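Local coordinates for protein hypothetical sugar kinase (PDB 3R8E) that is a putative sugar kinase of the ROK family that probably transfers a phosphate group from a nucleotide such as ATP to a sugar, at residues A[150-153]-A[154-158]; A[219-223]-A[224-228]; A[242-245]-A[246-250]; A[254-258]-A[259-263]; A[302-305]-A[306-310]. All blocks are in the same frame, centred on the assembly; numbering follows the deposited sequence. Where two conformers were deposited one is given.

Contact 1. Residues A[150-153]-A[154-158]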
loop_
_atom_site.group_PDB
_atom_site.type_symbol
_atom_site.label_atom_id
_atom_site.label_comp_id
_atom_site.label_asym_id
_atom_site.label_seq_id
_atom_site.Cartn_x
_atom_site.Cartn_y
_atom_site.Cartn_z
ATOM N N LEU A 150 -9.054 9.653 4.145
ATOM C CA LEU A 150 -8.111 9.925 5.224
ATOM C C LEU A 150 -8.819 10.741 6.280
ATOM O O LEU A 150 -9.212 11.880 6.005
ATOM C CB LEU A 150 -6.856 10.688 4.754
ATOM C CG LEU A 150 -5.777 9.987 3.984
ATOM C CD1 LEU A 150 -4.613 10.947 3.780
ATOM C CD2 LEU A 150 -5.257 8.774 4.737
ATOM N N ALA A 151 -9.015 10.163 7.471
ATOM C CA ALA A 151 -9.641 10.859 8.591
ATOM C C ALA A 151 -8.529 11.413 9.476
ATOM O O ALA A 151 -7.857 10.661 10.185
ATOM C CB ALA A 151 -10.563 9.924 9.357
ATOM N N LEU A 152 -8.281 12.725 9.352
ATOM C CA LEU A 152 -7.195 13.418 10.033
ATOM C C LEU A 152 -7.671 14.034 11.354
ATOM O O LEU A 152 -8.135 15.176 11.393
ATOM C CB LEU A 152 -6.573 14.484 9.101
ATOM C CG LEU A 152 -6.069 13.966 7.736
ATOM C CD1 LEU A 152 -6.132 15.049 6.683
ATOM C CD2 LEU A 152 -4.667 13.387 7.834
ATOM N N GLY A 153 -7.540 13.251 12.419
ATOM C CA GLY A 153 -7.919 13.646 13.772
ATOM C C GLY A 153 -6.765 13.483 14.732
ATOM O O GLY A 153 -5.613 13.725 14.358
ATOM N N THR A 154 -7.066 13.085 15.992
ATOM C CA THR A 154 -6.045 12.832 17.019
ATOM C C THR A 154 -5.134 11.714 16.489
ATOM O O THR A 154 -3.910 11.795 16.595
ATOM C CB THR A 154 -6.694 12.522 18.378
ATOM O OG1 THR A 154 -7.547 11.386 18.244
ATOM C CG2 THR A 154 -7.492 13.697 18.920
ATOM N N GLY A 155 -5.761 10.733 15.847
ATOM C CA GLY A 155 -5.107 9.651 15.128
ATOM C C GLY A 155 -5.443 9.787 13.652
ATOM O O GLY A 155 -6.393 10.494 13.295
ATOM N N VAL A 156 -4.649 9.158 12.783
ATOM C CA VAL A 156 -4.905 9.184 11.346
ATOM C C VAL A 156 -5.513 7.841 10.977
ATOM O O VAL A 156 -4.866 6.802 11.117
ATOM C CB VAL A 156 -3.660 9.541 10.484
ATOM C CG1 VAL A 156 -3.968 9.424 8.988
ATOM C CG2 VAL A 156 -3.163 10.945 10.808
ATOM N N GLY A 157 -6.773 7.881 10.575
ATOM C CA GLY A 157 -7.507 6.697 10.161
ATOM C C GLY A 157 -7.693 6.713 8.661
ATOM O O GLY A 157 -7.708 7.789 8.047
ATOM N N SER A 158 -7.815 5.526 8.053
ATOM C CA SER A 158 -8.028 5.435 6.614
ATOM C C SER A 158 -8.850 4.222 6.250
ATOM O O SER A 158 -8.775 3.194 6.918
ATOM C CB SER A 158 -6.704 5.406 5.856
ATOM O OG SER A 158 -5.872 4.362 6.328
#

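Contact 2. Residues A[219-223]-A[224-228]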
loop_
_atom_site.group_PDB
_atom_site.type_symbol
_atom_site.label_atom_id
_atom_site.label_comp_id
_atom_site.label_asym_id
_atom_site.label_seq_id
_atom_site.Cartn_x
_atom_site.Cartn_y
_atom_site.Cartn_z
ATOM N N ALA A 219 -5.756 31.222 24.425
ATOM C CA ALA A 219 -5.564 30.424 25.638
ATOM C C ALA A 219 -5.236 28.959 25.322
ATOM O O ALA A 219 -4.332 28.396 25.942
ATOM C CB ALA A 219 -6.813 30.489 26.503
ATOM N N GLU A 220 -5.989 28.338 24.387
ATOM C CA GLU A 220 -5.806 26.943 23.990
ATOM C C GLU A 220 -5.889 26.778 22.475
ATOM O O GLU A 220 -6.913 27.107 21.868
ATOM C CB GLU A 220 -6.842 26.035 24.673
ATOM C CG GLU A 220 -6.413 25.542 26.046
ATOM C CD GLU A 220 -7.342 24.552 26.726
ATOM O OE1 GLU A 220 -8.020 23.771 26.016
ATOM O OE2 GLU A 220 -7.358 24.527 27.977
ATOM N N LEU A 221 -4.810 26.251 21.869
ATOM C CA LEU A 221 -4.749 25.999 20.428
ATOM C C LEU A 221 -5.619 24.806 20.047
ATOM O O LEU A 221 -5.825 23.893 20.853
ATOM C CB LEU A 221 -3.301 25.766 19.953
ATOM C CG LEU A 221 -2.364 26.984 19.898
ATOM C CD1 LEU A 221 -0.970 26.562 19.502
ATOM C CD2 LEU A 221 -2.853 28.030 18.904
ATOM N N SER A 222 -6.139 24.836 18.813
ATOM C CA SER A 222 -6.984 23.801 18.218
ATOM C C SER A 222 -6.890 23.903 16.689
ATOM O O SER A 222 -6.546 24.982 16.201
ATOM C CB SER A 222 -8.431 23.952 18.691
ATOM O OG SER A 222 -9.072 25.076 18.111
ATOM N N PRO A 223 -7.188 22.837 15.899
ATOM C CA PRO A 223 -7.115 22.979 14.432
ATOM C C PRO A 223 -7.974 24.140 13.913
ATOM O O PRO A 223 -7.495 24.913 13.082
ATOM C CB PRO A 223 -7.622 21.626 13.920
ATOM C CG PRO A 223 -7.369 20.682 15.032
ATOM C CD PRO A 223 -7.606 21.472 16.280
ATOM N N LYS A 224 -9.205 24.303 14.454
ATOM C CA LYS A 224 -10.148 25.368 14.088
ATOM C C LYS A 224 -9.540 26.770 14.301
ATOM O O LYS A 224 -9.643 27.607 13.404
ATOM C CB LYS A 224 -11.459 25.226 14.884
ATOM C CG LYS A 224 -12.607 26.078 14.346
ATOM C CD LYS A 224 -13.858 25.951 15.208
ATOM C CE LYS A 224 -15.012 26.776 14.684
ATOM N NZ LYS A 224 -14.829 28.230 14.945
ATOM N N VAL A 225 -8.888 27.011 15.462
ATOM C CA VAL A 225 -8.260 28.296 15.797
ATOM C C VAL A 225 -7.073 28.569 14.842
ATOM O O VAL A 225 -6.980 29.675 14.308
ATOM C CB VAL A 225 -7.853 28.375 17.298
ATOM C CG1 VAL A 225 -6.931 29.559 17.578
ATOM C CG2 VAL A 225 -9.086 28.447 18.196
ATOM N N ILE A 226 -6.203 27.561 14.594
ATOM C CA ILE A 226 -5.042 27.708 13.699
ATOM C C ILE A 226 -5.535 27.956 12.246
ATOM O O ILE A 226 -4.904 28.725 11.516
ATOM C CB ILE A 226 -4.054 26.504 13.820
ATOM C CG1 ILE A 226 -3.587 26.335 15.293
ATOM C CG2 ILE A 226 -2.828 26.682 12.897
ATOM C CD1 ILE A 226 -3.126 24.922 15.703
ATOM N N ALA A 227 -6.686 27.366 11.863
ATOM C CA ALA A 227 -7.298 27.567 10.546
ATOM C C ALA A 227 -7.901 28.977 10.436
ATOM O O ALA A 227 -7.719 29.637 9.410
ATOM C CB ALA A 227 -8.370 26.517 10.293
ATOM N N ASP A 228 -8.593 29.448 11.504
ATOM C CA ASP A 228 -9.214 30.781 11.545
ATOM C C ASP A 228 -8.169 31.894 11.408
ATOM O O ASP A 228 -8.419 32.871 10.705
ATOM C CB ASP A 228 -10.048 30.972 12.827
ATOM C CG ASP A 228 -11.374 30.220 12.848
ATOM O OD1 ASP A 228 -11.844 29.799 11.761
ATOM O OD2 ASP A 228 -11.944 30.058 13.949
#

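Contact 3. Residues A[242-245]-A[246-250]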
loop_
_atom_site.group_PDB
_atom_site.type_symbol
_atom_site.label_atom_id
_atom_site.label_comp_id
_atom_site.label_asym_id
_atom_site.label_seq_id
_atom_site.Cartn_x
_atom_site.Cartn_y
_atom_site.Cartn_z
ATOM N N ALA A 242 0.973 24.563 5.578
ATOM C CA ALA A 242 1.771 24.238 4.392
ATOM C C ALA A 242 2.724 23.057 4.676
ATOM O O ALA A 242 2.870 22.182 3.825
ATOM C CB ALA A 242 2.560 25.456 3.937
ATOM N N ASP A 243 3.337 23.019 5.883
ATOM C CA ASP A 243 4.244 21.941 6.279
ATOM C C ASP A 243 3.458 20.639 6.501
ATOM O O ASP A 243 3.894 19.584 6.033
ATOM C CB ASP A 243 5.057 22.314 7.528
ATOM C CG ASP A 243 6.267 21.421 7.720
ATOM O OD1 ASP A 243 7.251 21.583 6.964
ATOM O OD2 ASP A 243 6.222 20.546 8.611
ATOM N N ILE A 244 2.279 20.729 7.169
ATOM C CA ILE A 244 1.369 19.594 7.413
ATOM C C ILE A 244 0.955 18.998 6.051
ATOM O O ILE A 244 1.005 17.774 5.879
ATOM C CB ILE A 244 0.144 20.039 8.284
ATOM C CG1 ILE A 244 0.551 20.375 9.754
ATOM C CG2 ILE A 244 -1.029 19.041 8.232
ATOM C CD1 ILE A 244 1.105 19.191 10.649
ATOM N N GLY A 245 0.624 19.871 5.096
ATOM C CA GLY A 245 0.244 19.487 3.737
ATOM C C GLY A 245 1.306 18.672 3.027
ATOM O O GLY A 245 1.005 17.601 2.493
ATOM N N THR A 246 2.573 19.145 3.071
ATOM C CA THR A 246 3.719 18.446 2.477
ATOM C C THR A 246 3.849 17.037 3.074
ATOM O O THR A 246 4.010 16.076 2.316
ATOM C CB THR A 246 5.013 19.254 2.670
ATOM O OG1 THR A 246 4.854 20.539 2.073
ATOM C CG2 THR A 246 6.240 18.556 2.072
ATOM N N ILE A 247 3.752 16.914 4.422
ATOM C CA ILE A 247 3.859 15.625 5.121
ATOM C C ILE A 247 2.739 14.674 4.658
ATOM O O ILE A 247 3.041 13.533 4.309
ATOM C CB ILE A 247 3.879 15.785 6.671
ATOM C CG1 ILE A 247 5.093 16.631 7.130
ATOM C CG2 ILE A 247 3.869 14.408 7.376
ATOM C CD1 ILE A 247 4.958 17.254 8.532
ATOM N N ILE A 248 1.466 15.140 4.621
ATOM C CA ILE A 248 0.336 14.290 4.195
ATOM C C ILE A 248 0.542 13.850 2.731
ATOM O O ILE A 248 0.370 12.666 2.419
ATOM C CB ILE A 248 -1.049 14.974 4.403
ATOM C CG1 ILE A 248 -1.277 15.340 5.896
ATOM C CG2 ILE A 248 -2.196 14.075 3.901
ATOM C CD1 ILE A 248 -2.440 16.347 6.126
ATOM N N GLY A 249 0.941 14.795 1.877
ATOM C CA GLY A 249 1.208 14.531 0.464
ATOM C C GLY A 249 2.289 13.487 0.246
ATOM O O GLY A 249 2.122 12.592 -0.588
ATOM N N GLU A 250 3.382 13.556 1.040
ATOM C CA GLU A 250 4.484 12.596 0.956
ATOM C C GLU A 250 4.027 11.178 1.320
ATOM O O GLU A 250 4.452 10.231 0.660
ATOM C CB GLU A 250 5.655 13.020 1.832
ATOM C CG GLU A 250 6.496 14.115 1.203
ATOM C CD GLU A 250 7.673 14.580 2.034
ATOM O OE1 GLU A 250 7.820 14.124 3.192
ATOM O OE2 GLU A 250 8.454 15.410 1.520
#

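Contact 4. Residues A[254-258]-A[259-263]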
loop_
_atom_site.group_PDB
_atom_site.type_symbol
_atom_site.label_atom_id
_atom_site.label_comp_id
_atom_site.label_asym_id
_atom_site.label_seq_id
_atom_site.Cartn_x
_atom_site.Cartn_y
_atom_site.Cartn_z
ATOM N N ASN A 254 3.288 7.476 -1.276
ATOM C CA ASN A 254 3.545 6.066 -0.976
ATOM C C ASN A 254 2.291 5.202 -1.091
ATOM O O ASN A 254 2.384 4.094 -1.620
ATOM C CB ASN A 254 4.174 5.907 0.407
ATOM C CG ASN A 254 5.608 6.352 0.454
ATOM O OD1 ASN A 254 6.243 6.559 -0.579
ATOM N ND2 ASN A 254 6.150 6.510 1.654
ATOM N N ILE A 255 1.131 5.688 -0.603
ATOM C CA ILE A 255 -0.141 4.953 -0.676
ATOM C C ILE A 255 -0.527 4.766 -2.144
ATOM O O ILE A 255 -0.881 3.664 -2.554
ATOM C CB ILE A 255 -1.264 5.665 0.130
ATOM C CG1 ILE A 255 -0.920 5.702 1.629
ATOM C CG2 ILE A 255 -2.633 5.003 -0.095
ATOM C CD1 ILE A 255 -1.630 6.811 2.418
ATOM N N VAL A 256 -0.424 5.840 -2.934
ATOM C CA VAL A 256 -0.769 5.806 -4.355
ATOM C C VAL A 256 0.165 4.829 -5.107
ATOM O O VAL A 256 -0.320 4.064 -5.934
ATOM C CB VAL A 256 -0.737 7.239 -4.941
ATOM C CG1 VAL A 256 -0.722 7.226 -6.459
ATOM C CG2 VAL A 256 -1.925 8.045 -4.426
ATOM N N ARG A 257 1.481 4.835 -4.817
ATOM C CA ARG A 257 2.411 3.928 -5.503
ATOM C C ARG A 257 2.067 2.468 -5.215
ATOM O O ARG A 257 2.151 1.623 -6.102
ATOM C CB ARG A 257 3.876 4.210 -5.108
ATOM C CG ARG A 257 4.500 5.421 -5.806
ATOM C CD ARG A 257 4.447 5.303 -7.333
ATOM N NE ARG A 257 5.423 6.163 -8.002
ATOM C CZ ARG A 257 5.802 6.017 -9.269
ATOM N NH1 ARG A 257 5.302 5.035 -10.009
ATOM N NH2 ARG A 257 6.713 6.827 -9.794
ATOM N N VAL A 258 1.637 2.184 -3.988
ATOM C CA VAL A 258 1.303 0.812 -3.620
ATOM C C VAL A 258 -0.071 0.363 -4.174
ATOM O O VAL A 258 -0.169 -0.736 -4.737
ATOM C CB VAL A 258 1.346 0.646 -2.071
ATOM C CG1 VAL A 258 0.766 -0.699 -1.640
ATOM C CG2 VAL A 258 2.762 0.812 -1.525
HETATM N N MSE A 259 -1.117 1.202 -4.001
HETATM C CA MSE A 259 -2.512 0.876 -4.315
HETATM C C MSE A 259 -2.978 1.232 -5.724
HETATM O O MSE A 259 -3.976 0.672 -6.181
HETATM C CB MSE A 259 -3.444 1.592 -3.320
HETATM C CG MSE A 259 -3.160 1.248 -1.869
HETATM SE SE MSE A 259 -3.609 -0.594 -1.477
HETATM C CE MSE A 259 -5.463 -0.359 -1.228
ATOM N N ASP A 260 -2.324 2.211 -6.376
ATOM C CA ASP A 260 -2.726 2.758 -7.672
ATOM C C ASP A 260 -4.192 3.236 -7.603
ATOM O O ASP A 260 -5.090 2.671 -8.229
ATOM C CB ASP A 260 -2.487 1.837 -8.886
ATOM C CG ASP A 260 -2.692 2.590 -10.195
ATOM O OD1 ASP A 260 -2.903 3.832 -10.149
ATOM O OD2 ASP A 260 -2.709 1.941 -11.251
ATOM N N LEU A 261 -4.414 4.261 -6.791
ATOM C CA LEU A 261 -5.684 4.968 -6.672
ATOM C C LEU A 261 -5.332 6.442 -6.745
ATOM O O LEU A 261 -4.194 6.796 -6.438
ATOM C CB LEU A 261 -6.476 4.599 -5.383
ATOM C CG LEU A 261 -5.818 4.861 -4.010
ATOM C CD1 LEU A 261 -5.979 6.312 -3.576
ATOM C CD2 LEU A 261 -6.454 4.003 -2.941
ATOM N N ASN A 262 -6.260 7.298 -7.161
ATOM C CA ASN A 262 -5.938 8.725 -7.215
ATOM C C ASN A 262 -7.148 9.608 -6.850
ATOM O O ASN A 262 -7.152 10.799 -7.159
ATOM C CB ASN A 262 -5.339 9.120 -8.571
ATOM C CG ASN A 262 -6.272 8.961 -9.733
ATOM O OD1 ASN A 262 -7.372 8.417 -9.607
ATOM N ND2 ASN A 262 -5.840 9.410 -10.901
ATOM N N ASN A 263 -8.150 9.027 -6.169
ATOM C CA ASN A 263 -9.282 9.767 -5.617
ATOM C C ASN A 263 -9.078 9.795 -4.132
ATOM O O ASN A 263 -8.904 8.737 -3.527
ATOM C CB ASN A 263 -10.620 9.148 -5.983
ATOM C CG ASN A 263 -10.972 9.273 -7.433
ATOM O OD1 ASN A 263 -10.745 10.307 -8.073
ATOM N ND2 ASN A 263 -11.589 8.231 -7.959
#

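Contact 5. Residues A[302-305]-A[306-310]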
loop_
_atom_site.group_PDB
_atom_site.type_symbol
_atom_site.label_atom_id
_atom_site.label_comp_id
_atom_site.label_asym_id
_atom_site.label_seq_id
_atom_site.Cartn_x
_atom_site.Cartn_y
_atom_site.Cartn_z
ATOM N N ALA A 302 -14.304 15.245 2.718
ATOM C CA ALA A 302 -15.267 14.260 3.220
ATOM C C ALA A 302 -16.339 15.046 3.964
ATOM O O ALA A 302 -16.018 15.737 4.933
ATOM C CB ALA A 302 -14.580 13.262 4.134
ATOM N N THR A 303 -17.578 15.036 3.461
ATOM C CA THR A 303 -18.644 15.884 4.018
ATOM C C THR A 303 -19.459 15.226 5.135
ATOM O O THR A 303 -20.181 15.940 5.835
ATOM C CB THR A 303 -19.588 16.368 2.910
ATOM O OG1 THR A 303 -20.335 15.260 2.400
ATOM C CG2 THR A 303 -18.851 17.098 1.779
ATOM N N LEU A 304 -19.347 13.896 5.326
ATOM C CA LEU A 304 -20.116 13.224 6.383
ATOM C C LEU A 304 -19.540 13.486 7.771
ATOM O O LEU A 304 -20.240 13.287 8.771
ATOM C CB LEU A 304 -20.219 11.719 6.134
ATOM C CG LEU A 304 -20.989 11.285 4.882
ATOM C CD1 LEU A 304 -20.991 9.802 4.779
ATOM C CD2 LEU A 304 -22.443 11.789 4.890
ATOM N N GLU A 305 -18.265 13.930 7.830
ATOM C CA GLU A 305 -17.525 14.261 9.051
ATOM C C GLU A 305 -17.535 13.065 10.026
ATOM O O GLU A 305 -17.321 11.934 9.574
ATOM C CB GLU A 305 -18.064 15.560 9.694
ATOM C CG GLU A 305 -17.783 16.799 8.857
ATOM C CD GLU A 305 -18.481 18.067 9.308
ATOM O OE1 GLU A 305 -18.229 18.515 10.450
ATOM O OE2 GLU A 305 -19.252 18.634 8.500
ATOM N N ASN A 306 -17.806 13.298 11.328
ATOM C CA ASN A 306 -17.807 12.274 12.383
ATOM C C ASN A 306 -18.966 11.251 12.283
ATOM O O ASN A 306 -18.986 10.299 13.063
ATOM C CB ASN A 306 -17.830 12.939 13.759
ATOM C CG ASN A 306 -16.489 13.487 14.172
ATOM O OD1 ASN A 306 -16.137 14.632 13.872
ATOM N ND2 ASN A 306 -15.707 12.675 14.866
ATOM N N ASP A 307 -19.906 11.426 11.338
ATOM C CA ASP A 307 -21.029 10.497 11.177
ATOM C C ASP A 307 -20.705 9.313 10.241
ATOM O O ASP A 307 -21.413 8.306 10.274
ATOM C CB ASP A 307 -22.264 11.242 10.656
ATOM C CG ASP A 307 -22.937 12.136 11.686
ATOM O OD1 ASP A 307 -22.942 11.768 12.885
ATOM O OD2 ASP A 307 -23.516 13.164 11.286
ATOM N N ALA A 308 -19.646 9.430 9.418
ATOM C CA ALA A 308 -19.260 8.414 8.434
ATOM C C ALA A 308 -19.085 7.011 9.037
ATOM O O ALA A 308 -19.537 6.043 8.426
ATOM C CB ALA A 308 -17.986 8.831 7.711
ATOM N N GLY A 309 -18.445 6.921 10.209
ATOM C CA GLY A 309 -18.196 5.656 10.902
ATOM C C GLY A 309 -19.462 4.898 11.252
ATOM O O GLY A 309 -19.569 3.701 10.969
ATOM N N LEU A 310 -20.440 5.606 11.843
ATOM C CA LEU A 310 -21.733 5.041 12.230
ATOM C C LEU A 310 -22.545 4.664 10.983
ATOM O O LEU A 310 -23.087 3.558 10.921
ATOM C CB LEU A 310 -22.504 6.038 13.107
ATOM C CG LEU A 310 -23.565 5.433 14.029
ATOM C CD1 LEU A 310 -23.584 6.137 15.365
ATOM C CD2 LEU A 310 -24.944 5.504 13.398
#

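Contact 1. Residues A[150-153]-A[154-158]
Leu152 and Val156 lie side by side on one face of a tight beta hairpin, and CD2 of Leu152 reaches both methyls of Val156, coming to 4.1 Å from CG2. Val156 has CG1 anti to its backbone N (chi1 175°), which leaves CG2 beside that nitrogen and keeps both branches of the fork against the leucine. On the same face, one non-hydrogen-bonded pair further along, Leu150 brings CD2 to 3.8 Å from CB of Ser158. The other face is much leaner, since the CB of Ala151 is opposed there by Gly157.

Between these pairs the backbones clasp. Ala151 N donates to Gly157 O at 2.8 Å, from 29° out of the carbonyl plane, and Gly157 N returns the bond to Ala151 O at 3.0 Å, in that carbonyl plane. Each acceptor also meets a CA-H group, with Val156 CA 3.5 Å from Ala151 O. At the turn Gly153 N bonds to Gly155 O at 3.1 Å, less straight at 145°.

The next shell fixes the hairpin in place. Glu189 takes the amide of Val156, while Leu150 and Leu152 rest on Ile248 of helix 235-259 and on Leu266 of the adjoining strand 263-267. This hairpin belongs to the sheet of a lobe with the Ribonuclease H-like fold. Chemically, the apolar face of Leu150, Leu152 and Val156 packs the strands into the lobe, while Gly153 and Gly155 carry no side chain, so the Gly-Thr-Gly turn presents mainly backbone groups, consistent with a phosphate-binding role as in related kinases.

Contact 2. Residues A[219-223]-A[224-228]
Ile226 folds back over the residues that precede its helix. Its CB lies 3.8 Å from Ser222 O, and CG1, anti to the carbonyl carbon (chi1 -56°), comes closer to the same oxygen, at 3.4 Å. CG1 also meets Leu221 CD2 at 4.1 Å, the two side chains crossing at about a right angle. The tip, CD1, stays over the peptide, 3.5 Å from Ser222 O. That oxygen accepts the amide of Ile226: the N-H points straight at it (172°), and the donor lies nearly in line with the C=O bond, so the isoleucine lies against the carbonyl to which its own backbone is bonded.

Ser222 also grips the helix through its side chain. OG accepts from Val225 N at 3.3 Å and has Val225 CG2 beside it at 3.4 Å. An alanine here would remove that acceptor and is likely to leave the Val225 amide without its capping mate, setting the first turn freer to fray. Further on, Lys224 runs extended until its last torsion bends NZ back to 3.6 Å from Asp228 OD2, a salt bridge one turn along the outer side.

Leu221 and Ile226 together cover part of helix 194-207, both touching Thr201. A serine N-cap followed by proline in the first turn, with apolar residues just before the cap and four places after it, is the N-terminal cap with a hydrophobic staple, here starting helix 223-231.

Contact 3. Residues A[242-245]-A[246-250]
Ile244 and Ile248, one turn apart on helix 235-259, meet through CG2 of the first and CD1 of the second at 3.7 Å, their chains crossing at a slant. Ile248 has CG1 anti to its carbonyl carbon (chi1 -59°), which swings that branch back along the helix, and CG1 consequently lies 3.3 Å from Ile244 O.

Backbone bonds run alongside. Ile247 N to Asp243 O is 3.1 Å, Ile248 N to Ile244 O 3.0 Å and Gly249 N to Gly245 O 2.9 Å, the regular i to i+4 pattern of an alpha helix, with the last two donors arriving almost head-on.

This helix backs the sheet of the Ribonuclease H-like lobe, lying behind the hairpin strands. Ile248 also packs on Phe277 and Leu281 of helix 274-288, while Ile244, Ile247 and Ile248 all touch Val192 of helix 189-192.

The polar contacts gather on Thr246 and Asp243. Thr246 N bonds to Ala242 O, and OG1 of the same threonine lies 3.1 Å from that oxygen, although its proton may go elsewhere. Asn280 ND2 also donates to Ala242 O, which makes this carbonyl a meeting point with helix 274-288. Asp243 OD2 has the CD1 methyl of Ile247 3.5 Å away, and its OD1 has a long, weak ion pair with Arg184. Glu250 OE1 is bonded to Thr183 OG1.

Contact 4. Residues A[254-258]-A[259-263]
Val256 holds the carbonyl of Leu261 against its forked end: CG2 lies 3.3 Å and CG1 3.5 Å from Leu261 O, so the oxygen rests against both methyls. The two branches are set by chi1 165°, with CG1 anti to the backbone N. The price is polar, because Leu261 O and Leu261 N are buried here with no hydrogen-bonding partner in the model.

The bend that brings Leu261 back comes at Asp260, whose positive phi of 54° ends helix 235-259. Its amide still reaches Val256 O at 2.8 Å, and Met259 N reaches Ile255 O at 2.9 Å. The chain thus turns from the helix into strand 263-267, which runs parallel to strand 147-152 within the Ribonuclease H-like fold.

Met259, a selenomethionine modelled in two conformers, lays CG across Ile255 CG2, 4.2 Å away in one of them. The side chain packs on Val160, Met162 and Phe167, while Leu261 packs on both Ile148 and Val160. Asp260 points its carboxylate the other way: OD2 bonds to Tyr292 OH and OD1 forms a salt bridge with Arg171 of the second subunit.

Contact 5. Residues A[302-305]-A[306-310]
Leu304 sets its CB against the CB of Ala308, 4.0 Å away, an apolar touch across the turn. The backbone is held by two bonds of unequal quality. Asp307 N donates to Leu304 O at 3.2 Å, but from well above the carbonyl plane, while Ala308 N to Glu305 O, at 3.4 Å, is weak.

The backbone angles explain the shape. Glu305 has a positive phi of 55°, and Asn306, with phi -69° and psi -5°, fits the second corner, so residues 304 to 307 form a type II' beta turn, and the following four, 305 to 308, a type I turn. The first corner of a type II' turn is more often a glycine; here it is a glutamate, whose chain extends away from the turn. Asp307 brings its CB to 3.4 Å from Leu304 O, with CG and OD2 each 4.1 Å from that same oxygen.

Further out, Glu135 OE2 accepts the amide of Leu304, Lys32 NZ donates to Asn306 O, and Ala308 packs on Ala131 of helix 127-138. The paired turns carry the chain from strand 298-301 in one sheet to helix 308-318, where Leu310 touches strand 30-36 of the other. Chemically, the bend rests on two unequal backbone bonds and a residue of positive phi, and the charged ends of Glu135 and Lys32 probably help to fix its peptide groups from outside.

How the contacts relate
Contacts 3 and 4 are buried and share helix 235-259: the first is regular helix, the second its end, where the second subunit takes a larger part. Contact 1, partly buried, packs its Leu150 and Leu152 against the helix of contact 3: Leu150 CD1 to Ile248 CG2 and Leu152 CD1 to Ile248 CD1 are both 4.0 Å. Contact 5 is a surface turn and contact 2 a partly buried helix start; their centres are about 21 Å apart. Chemistry follows place. Strand pairing dominates contact 1, regular helix bonds and isoleucines make contact 3, a side-chain cap starts the helix in contact 2, and positive phi residues bend the chain in contacts 4 and 5.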